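Local coordinates for protein possible thiamine biosynthesis enzyme (Candida albicans, PDB 2X7Q) that is of unproven function but has the periplasmic binding protein fold of the SsuA/TauA family, and probably binds a small solute, possibly one linked to thiamine biosynthesis, at residues 114-119 with 139-144; 134-139 with 194-199. The protein carries 1 engineered substitution. One frame throughout, in Å; residues are numbered along the deposited sequence.

Contact 1: 114-119 with 139-144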
ATOM      1  N   ASP A 114      25.374   2.525  -8.525  1.00 15.55           N
ATOM      2  CA  ASP A 114      24.400   1.937  -9.438  1.00 15.85           C
ATOM      3  C   ASP A 114      23.606   0.824  -8.756  1.00 15.31           C
ATOM      4  O   ASP A 114      24.103   0.167  -7.841  1.00 14.61           O
ATOM      5  CB  ASP A 114      25.097   1.398 -10.690  1.00 17.49           C
ATOM      6  CG  ASP A 114      24.127   0.771 -11.675  1.00 18.73           C
ATOM      7  OD1 ASP A 114      23.355   1.515 -12.313  1.00 22.21           O
ATOM      8  OD2 ASP A 114      24.139  -0.468 -11.815  1.00 20.21           O
ATOM      9  N   ALA A 115      22.374   0.618  -9.212  1.00 14.63           N
ATOM     10  CA  ALA A 115      21.478  -0.367  -8.615  1.00 14.92           C
ATOM     11  C   ALA A 115      22.011  -1.791  -8.730  1.00 14.39           C
ATOM     12  O   ALA A 115      21.714  -2.641  -7.893  1.00 14.14           O
ATOM     13  CB  ALA A 115      20.092  -0.265  -9.244  1.00 15.11           C
ATOM     14  N   LYS A 116      22.793  -2.052  -9.773  1.00 14.67           N
ATOM     15  CA  LYS A 116      23.328  -3.390 -10.002  1.00 16.30           C
ATOM     16  C   LYS A 116      24.434  -3.755  -9.014  1.00 13.85           C
ATOM     17  O   LYS A 116      24.831  -4.916  -8.921  1.00 14.76           O
ATOM     18  CB  LYS A 116      23.816  -3.547 -11.448  1.00 18.19           C
ATOM     19  CG  LYS A 116      22.686  -3.562 -12.478  1.00 17.86           C
ATOM     20  CD  LYS A 116      23.107  -4.220 -13.796  1.00 19.03           C
ATOM     21  CE  LYS A 116      23.781  -3.243 -14.745  1.00 18.41           C
ATOM     22  NZ  LYS A 116      24.036  -3.857 -16.075  1.00 18.58           N
ATOM     23  N   GLN A 117      24.915  -2.766  -8.264  1.00 14.21           N
ATOM     24  CA  GLN A 117      25.977  -2.993  -7.288  1.00 14.09           C
ATOM     25  C   GLN A 117      25.431  -3.435  -5.935  1.00 14.52           C
ATOM     26  O   GLN A 117      26.192  -3.698  -5.005  1.00 13.29           O
ATOM     27  CB  GLN A 117      26.817  -1.728  -7.108  1.00 13.80           C
ATOM     28  CG  GLN A 117      27.628  -1.332  -8.327  1.00 13.53           C
ATOM     29  CD  GLN A 117      28.471  -0.095  -8.087  1.00 14.78           C
ATOM     30  OE1 GLN A 117      29.682  -0.182  -7.885  1.00 13.49           O
ATOM     31  NE2 GLN A 117      27.829   1.068  -8.103  1.00 14.35           N
ATOM     32  N   LEU A 118      24.110  -3.528  -5.832  1.00 14.33           N
ATOM     33  CA  LEU A 118      23.466  -3.839  -4.559  1.00 13.16           C
ATOM     34  C   LEU A 118      23.621  -5.303  -4.153  1.00 14.28           C
ATOM     35  O   LEU A 118      23.454  -6.206  -4.973  1.00 13.38           O
ATOM     36  CB  LEU A 118      21.983  -3.459  -4.598  1.00 13.60           C
ATOM     37  CG  LEU A 118      21.677  -1.996  -4.919  1.00 12.97           C
ATOM     38  CD1 LEU A 118      20.185  -1.726  -4.795  1.00 13.13           C
ATOM     39  CD2 LEU A 118      22.470  -1.072  -4.013  1.00 12.39           C
ATOM     40  N   LYS A 119      23.945  -5.524  -2.883  1.00 14.65           N
ATOM     41  CA  LYS A 119      24.038  -6.870  -2.331  1.00 14.15           C
ATOM     42  C   LYS A 119      23.242  -6.963  -1.033  1.00 13.89           C
ATOM     43  O   LYS A 119      22.381  -7.829  -0.884  1.00 15.15           O
ATOM     44  CB  LYS A 119      25.500  -7.255  -2.089  1.00 14.91           C
ATOM     45  CG  LYS A 119      26.347  -7.338  -3.353  1.00 15.83           C
ATOM     46  CD  LYS A 119      25.717  -8.265  -4.387  1.00 15.79           C
ATOM     47  CE  LYS A 119      25.470  -9.654  -3.825  1.00 15.05           C
ATOM     48  NZ  LYS A 119      26.713 -10.305  -3.351  1.00 21.57           N
ATOM     49  N   HIS A 139      14.821  -8.329 -11.092  1.00 15.45           N
ATOM     50  CA  HIS A 139      14.449  -8.965 -12.358  1.00 15.93           C
ATOM     51  C   HIS A 139      14.545  -7.996 -13.536  1.00 15.98           C
ATOM     52  O   HIS A 139      14.975  -8.376 -14.622  1.00 17.34           O
ATOM     53  CB  HIS A 139      13.045  -9.577 -12.269  1.00 16.09           C
ATOM     54  CG  HIS A 139      12.615 -10.303 -13.501  1.00 17.26           C
ATOM     55  ND1 HIS A 139      13.003 -11.605 -13.783  1.00 20.81           N
ATOM     56  CD2 HIS A 139      11.818  -9.932 -14.530  1.00 18.56           C
ATOM     57  CE1 HIS A 139      12.472 -11.985 -14.921  1.00 20.55           C
ATOM     58  NE2 HIS A 139      11.741 -10.986 -15.402  1.00 20.13           N
ATOM     59  N   GLN A 140      14.155  -6.743 -13.315  1.00 15.89           N
ATOM     60  CA  GLN A 140      14.214  -5.724 -14.355  0.53 15.74           C
ATOM     61  C   GLN A 140      15.655  -5.321 -14.654  1.00 16.07           C
ATOM     62  O   GLN A 140      15.978  -4.915 -15.767  1.00 16.54           O
ATOM     63  CB  GLN A 140      13.406  -4.496 -13.938  0.53 15.84           C
ATOM     64  CG  GLN A 140      13.424  -3.369 -14.948  0.53 16.65           C
ATOM     65  CD  GLN A 140      12.804  -2.102 -14.406  0.53 17.69           C
ATOM     66  OE1 GLN A 140      11.603  -2.051 -14.144  0.53 18.98           O
ATOM     67  NE2 GLN A 140      13.620  -1.069 -14.235  0.53 17.96           N
ATOM     68  N   LEU A 141      16.516  -5.435 -13.647  1.00 14.74           N
ATOM     69  CA  LEU A 141      17.925  -5.080 -13.788  1.00 16.27           C
ATOM     70  C   LEU A 141      18.700  -6.154 -14.539  1.00 16.92           C
ATOM     71  O   LEU A 141      19.761  -5.884 -15.100  1.00 18.00           O
ATOM     72  CB  LEU A 141      18.552  -4.841 -12.413  1.00 16.64           C
ATOM     73  CG  LEU A 141      18.649  -3.387 -11.951  1.00 15.62           C
ATOM     74  CD1 LEU A 141      17.515  -2.560 -12.525  1.00 16.94           C
ATOM     75  CD2 LEU A 141      18.656  -3.310 -10.433  1.00 16.22           C
ATOM     76  N   GLY A 142      18.161  -7.369 -14.556  1.00 16.06           N
ATOM     77  CA  GLY A 142      18.805  -8.477 -15.234  1.00 18.15           C
ATOM     78  C   GLY A 142      19.749  -9.235 -14.324  1.00 18.06           C
ATOM     79  O   GLY A 142      20.449 -10.149 -14.759  1.00 20.45           O
ATOM     80  N   VAL A 143      19.764  -8.850 -13.054  1.00 16.99           N
ATOM     81  CA  VAL A 143      20.614  -9.500 -12.067  1.00 18.12           C
ATOM     82  C   VAL A 143      19.799 -10.481 -11.230  1.00 18.19           C
ATOM     83  O   VAL A 143      18.577 -10.360 -11.144  1.00 17.26           O
ATOM     84  CB  VAL A 143      21.289  -8.468 -11.143  1.00 17.43           C
ATOM     85  CG1 VAL A 143      22.139  -7.507 -11.956  1.00 17.62           C
ATOM     86  CG2 VAL A 143      20.244  -7.711 -10.335  1.00 17.22           C
ATOM     87  N   PRO A 144      20.472 -11.467 -10.617  1.00 19.15           N
ATOM     88  CA  PRO A 144      19.778 -12.428  -9.752  1.00 18.19           C
ATOM     89  C   PRO A 144      19.210 -11.741  -8.514  1.00 18.50           C
ATOM     90  O   PRO A 144      19.783 -10.758  -8.042  1.00 18.49           O
ATOM     91  CB  PRO A 144      20.891 -13.403  -9.352  1.00 18.67           C
ATOM     92  CG  PRO A 144      22.155 -12.623  -9.504  1.00 18.80           C
ATOM     93  CD  PRO A 144      21.919 -11.731 -10.688  1.00 18.68           C
TER
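L141 lays its CD2 branch over the methyl of A115, with 3.6 Å between L141 CD2 and A115 CB. Alanine suits the spot, since its single methyl lets the leucine come in close over the short 3-10 turn 115-117. The torsions that place CD2 there (chi1 -97°, chi2 30°) lie off the staggered positions. K116 supplies the outer wall. Its first torsion leaves CG beside the backbone N, and the aliphatic chain then runs obliquely across both partners: K116 CG meets L141 CG at 4.1 Å, while K116 CD lies 3.9 Å from V143 CG1. A lysine can offer methylenes here and still carry its ammonium outward, the residue being exposed. In the periplasmic binding protein fold of this chain, the contact joins the loop leading into strand 120-123 to the C-terminal end of helix 129-141, the helix that follows that strand. A local turn lies in each segment. K116 N donates to D114 OD2 (2.9 Å), approaching from above the carboxylate plane, which makes an Asx turn. In 139-144, G142 with its positive phi of 90° is the C' residue of a Schellman motif, where glycine avoids a clash with the preceding carbonyl O; the turn swings V143 round so that its CG1 reaches K116.

Contact 2: 134-139 with 194-199; sequences SFVLAH and DQIYTP
D194 OD1 accepts from Q195 N at 2.7 Å, a bent bond (135° at the hydrogen) that reaches the oxygen from above the carboxylate plane. With OD1 anchored to the backbone in this way, the other oxygen rests against the helix: D194 OD2 lies 3.7 Å from L137 CD1, and the two side chains run alongside each other, pointing opposite ways. The main apolar peg is I196. Its chain is fully extended, CG1 anti to the backbone N (chi1 178°) and CD1 anti again, which carries the terminal methyl straight out to the helix. There I196 CD1 meets V136 CG1 at 3.9 Å and also sits 3.9 Å from L137 CA, close against the helix backbone. Helix 129-141 belongs to the beta-alpha-beta crossover between parallel strands 120-123 and 148-151, and here it lies across strand 190-197, at the other border of the same five-stranded sheet; the axes of segments 134-139 and 194-197 come within 9.8 Å and make an angle of 104°. Valine and leucine suit this buried helix face because they are wholly apolar and give I196 CD1 methyl and methylene surface to rest on; L137 also touches V103 on the adjoining strand 100-106, and V136 reaches T285 of helix 275-289.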
ATOM      1  N   SER A 134      12.177  -5.409  -4.085  1.00 12.40           N
ATOM      2  CA  SER A 134      13.597  -5.638  -4.326  1.00 12.14           C
ATOM      3  C   SER A 134      13.772  -6.760  -5.342  1.00 12.21           C
ATOM      4  O   SER A 134      14.698  -6.739  -6.151  1.00 11.59           O
ATOM      5  CB  SER A 134      14.332  -5.970  -3.026  1.00 12.81           C
ATOM      6  OG  SER A 134      14.044  -7.283  -2.587  1.00 12.20           O
ATOM      7  N   PHE A 135      12.873  -7.739  -5.295  1.00 12.32           N
ATOM      8  CA  PHE A 135      12.879  -8.838  -6.254  1.00 13.27           C
ATOM      9  C   PHE A 135      12.462  -8.347  -7.638  1.00 12.41           C
ATOM     10  O   PHE A 135      13.093  -8.680  -8.639  1.00 11.70           O
ATOM     11  CB  PHE A 135      11.943  -9.957  -5.793  1.00 12.10           C
ATOM     12  CG  PHE A 135      12.454 -10.731  -4.607  1.00 13.05           C
ATOM     13  CD1 PHE A 135      12.326 -10.227  -3.322  1.00 13.21           C
ATOM     14  CD2 PHE A 135      13.057 -11.967  -4.780  1.00 15.13           C
ATOM     15  CE1 PHE A 135      12.794 -10.938  -2.233  1.00 13.20           C
ATOM     16  CE2 PHE A 135      13.526 -12.685  -3.695  1.00 14.03           C
ATOM     17  CZ  PHE A 135      13.393 -12.169  -2.419  1.00 13.84           C
ATOM     18  N   VAL A 136      11.393  -7.557  -7.686  1.00 11.92           N
ATOM     19  CA  VAL A 136      10.906  -6.998  -8.942  1.00 12.54           C
ATOM     20  C   VAL A 136      11.990  -6.156  -9.610  1.00 13.21           C
ATOM     21  O   VAL A 136      12.212  -6.259 -10.816  1.00 13.86           O
ATOM     22  CB  VAL A 136       9.640  -6.146  -8.720  1.00 12.94           C
ATOM     23  CG1 VAL A 136       9.213  -5.466 -10.010  1.00 12.67           C
ATOM     24  CG2 VAL A 136       8.513  -7.005  -8.165  1.00 12.77           C
ATOM     25  N   LEU A 137      12.668  -5.332  -8.816  1.00 13.39           N
ATOM     26  CA  LEU A 137      13.759  -4.501  -9.311  1.00 12.22           C
ATOM     27  C   LEU A 137      14.904  -5.350  -9.850  1.00 14.26           C
ATOM     28  O   LEU A 137      15.428  -5.083 -10.928  1.00 14.05           O
ATOM     29  CB  LEU A 137      14.271  -3.584  -8.200  1.00 12.89           C
ATOM     30  CG  LEU A 137      15.470  -2.710  -8.567  1.00 13.31           C
ATOM     31  CD1 LEU A 137      15.120  -1.787  -9.724  1.00 13.72           C
ATOM     32  CD2 LEU A 137      15.950  -1.915  -7.365  1.00 12.60           C
ATOM     33  N   ALA A 138      15.284  -6.373  -9.093  1.00 14.36           N
ATOM     34  CA  ALA A 138      16.348  -7.278  -9.501  1.00 14.38           C
ATOM     35  C   ALA A 138      16.064  -7.915 -10.864  1.00 14.92           C
ATOM     36  O   ALA A 138      16.963  -8.036 -11.691  1.00 15.33           O
ATOM     37  CB  ALA A 138      16.568  -8.353  -8.436  1.00 14.95           C
ATOM     38  N   HIS A 139      14.821  -8.329 -11.092  1.00 15.45           N
ATOM     39  CA  HIS A 139      14.449  -8.965 -12.358  1.00 15.93           C
ATOM     40  C   HIS A 139      14.545  -7.996 -13.536  1.00 15.98           C
ATOM     41  O   HIS A 139      14.975  -8.376 -14.622  1.00 17.34           O
ATOM     42  CB  HIS A 139      13.045  -9.577 -12.269  1.00 16.09           C
ATOM     43  CG  HIS A 139      12.615 -10.303 -13.501  1.00 17.26           C
ATOM     44  ND1 HIS A 139      13.003 -11.605 -13.783  1.00 20.81           N
ATOM     45  CD2 HIS A 139      11.818  -9.932 -14.530  1.00 18.56           C
ATOM     46  CE1 HIS A 139      12.472 -11.985 -14.921  1.00 20.55           C
ATOM     47  NE2 HIS A 139      11.741 -10.986 -15.402  1.00 20.13           N
ATOM     48  N   ASP A 194      18.099   5.045  -8.030  1.00 10.92           N
ATOM     49  CA  ASP A 194      17.155   4.446  -8.968  1.00 10.76           C
ATOM     50  C   ASP A 194      15.705   4.606  -8.506  1.00 11.26           C
ATOM     51  O   ASP A 194      15.440   4.892  -7.338  1.00 10.52           O
ATOM     52  CB  ASP A 194      17.483   2.963  -9.159  1.00 12.18           C
ATOM     53  CG  ASP A 194      16.941   2.405 -10.458  1.00 14.05           C
ATOM     54  OD1 ASP A 194      16.354   3.176 -11.246  1.00 14.20           O
ATOM     55  OD2 ASP A 194      17.106   1.190 -10.691  1.00 14.92           O
ATOM     56  N   GLN A 195      14.773   4.424  -9.439  1.00 11.00           N
ATOM     57  CA  GLN A 195      13.345   4.440  -9.134  1.00 12.22           C
ATOM     58  C   GLN A 195      12.670   3.275  -9.844  1.00 12.39           C
ATOM     59  O   GLN A 195      13.283   2.627 -10.691  1.00 12.57           O
ATOM     60  CB  GLN A 195      12.709   5.759  -9.578  1.00 11.47           C
ATOM     61  CG  GLN A 195      13.179   6.981  -8.807  1.00 11.73           C
ATOM     62  CD  GLN A 195      12.480   8.254  -9.256  1.00 11.86           C
ATOM     63  OE1 GLN A 195      11.748   8.259 -10.246  1.00 10.86           O
ATOM     64  NE2 GLN A 195      12.706   9.342  -8.527  1.00 11.70           N
ATOM     65  N   ILE A 196      11.415   3.002  -9.499  1.00 11.27           N
ATOM     66  CA  ILE A 196      10.675   1.918 -10.139  1.00 11.99           C
ATOM     67  C   ILE A 196       9.192   1.939  -9.781  1.00 11.40           C
ATOM     68  O   ILE A 196       8.827   1.941  -8.606  1.00 12.09           O
ATOM     69  CB  ILE A 196      11.270   0.536  -9.794  1.00 12.08           C
ATOM     70  CG1 ILE A 196      10.446  -0.578 -10.442  1.00 13.29           C
ATOM     71  CG2 ILE A 196      11.344   0.343  -8.292  1.00 12.05           C
ATOM     72  CD1 ILE A 196      10.965  -1.968 -10.151  1.00 13.76           C
ATOM     73  N   TYR A 197       8.344   1.960 -10.802  1.00 12.17           N
ATOM     74  CA  TYR A 197       6.901   1.959 -10.602  1.00 11.89           C
ATOM     75  C   TYR A 197       6.384   0.542 -10.397  1.00 12.28           C
ATOM     76  O   TYR A 197       6.995  -0.425 -10.855  1.00 11.70           O
ATOM     77  CB  TYR A 197       6.190   2.584 -11.806  1.00 13.07           C
ATOM     78  CG  TYR A 197       6.404   4.073 -11.963  1.00 13.30           C
ATOM     79  CD1 TYR A 197       5.607   4.985 -11.285  1.00 13.08           C
ATOM     80  CD2 TYR A 197       7.391   4.564 -12.803  1.00 13.19           C
ATOM     81  CE1 TYR A 197       5.799   6.348 -11.430  1.00 13.44           C
ATOM     82  CE2 TYR A 197       7.591   5.921 -12.958  1.00 14.14           C
ATOM     83  CZ  TYR A 197       6.791   6.810 -12.269  1.00 14.62           C
ATOM     84  OH  TYR A 197       6.986   8.165 -12.418  1.00 15.13           O
ATOM     85  N   THR A 198       5.254   0.423  -9.710  1.00 12.25           N
ATOM     86  CA  THR A 198       4.569  -0.855  -9.597  1.00 12.28           C
ATOM     87  C   THR A 198       3.750  -1.080 -10.862  1.00 13.13           C
ATOM     88  O   THR A 198       3.015  -0.190 -11.293  1.00 12.49           O
ATOM     89  CB  THR A 198       3.636  -0.896  -8.372  1.00 12.16           C
ATOM     90  OG1 THR A 198       2.622   0.108  -8.505  1.00 11.07           O
ATOM     91  CG2 THR A 198       4.423  -0.651  -7.092  1.00 12.58           C
ATOM     92  N   PRO A 199       3.885  -2.267 -11.473  1.00 11.74           N
ATOM     93  CA  PRO A 199       3.133  -2.576 -12.694  1.00 13.76           C
ATOM     94  C   PRO A 199       1.629  -2.578 -12.440  1.00 14.10           C
ATOM     95  O   PRO A 199       0.845  -2.563 -13.389  1.00 16.28           O
ATOM     96  CB  PRO A 199       3.598  -3.992 -13.044  1.00 14.22           C
ATOM     97  CG  PRO A 199       4.904  -4.162 -12.339  1.00 15.06           C
ATOM     98  CD  PRO A 199       4.796  -3.358 -11.086  1.00 13.85           C
TER

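The centres of contacts 1 and 2 are about 10 Å apart, and both use helix 129-141. Contact 2 is the buried one, joining the body of the helix to strand 190-197, whereas contact 1 lies farther out, at the helix end. A138 bridges them, its O lying 3.2 Å from V143 N, a probable hydrogen bond of the Schellman turn. D194 also packs against the loop: its OD2 lies 3.6 Å from A115 CB, so one carboxylate oxygen touches residues of both contacts. Both belong to one of the two sheet-centred lobes; in binding proteins of this fold the solute cleft lies between the lobes, but no solute marks it here.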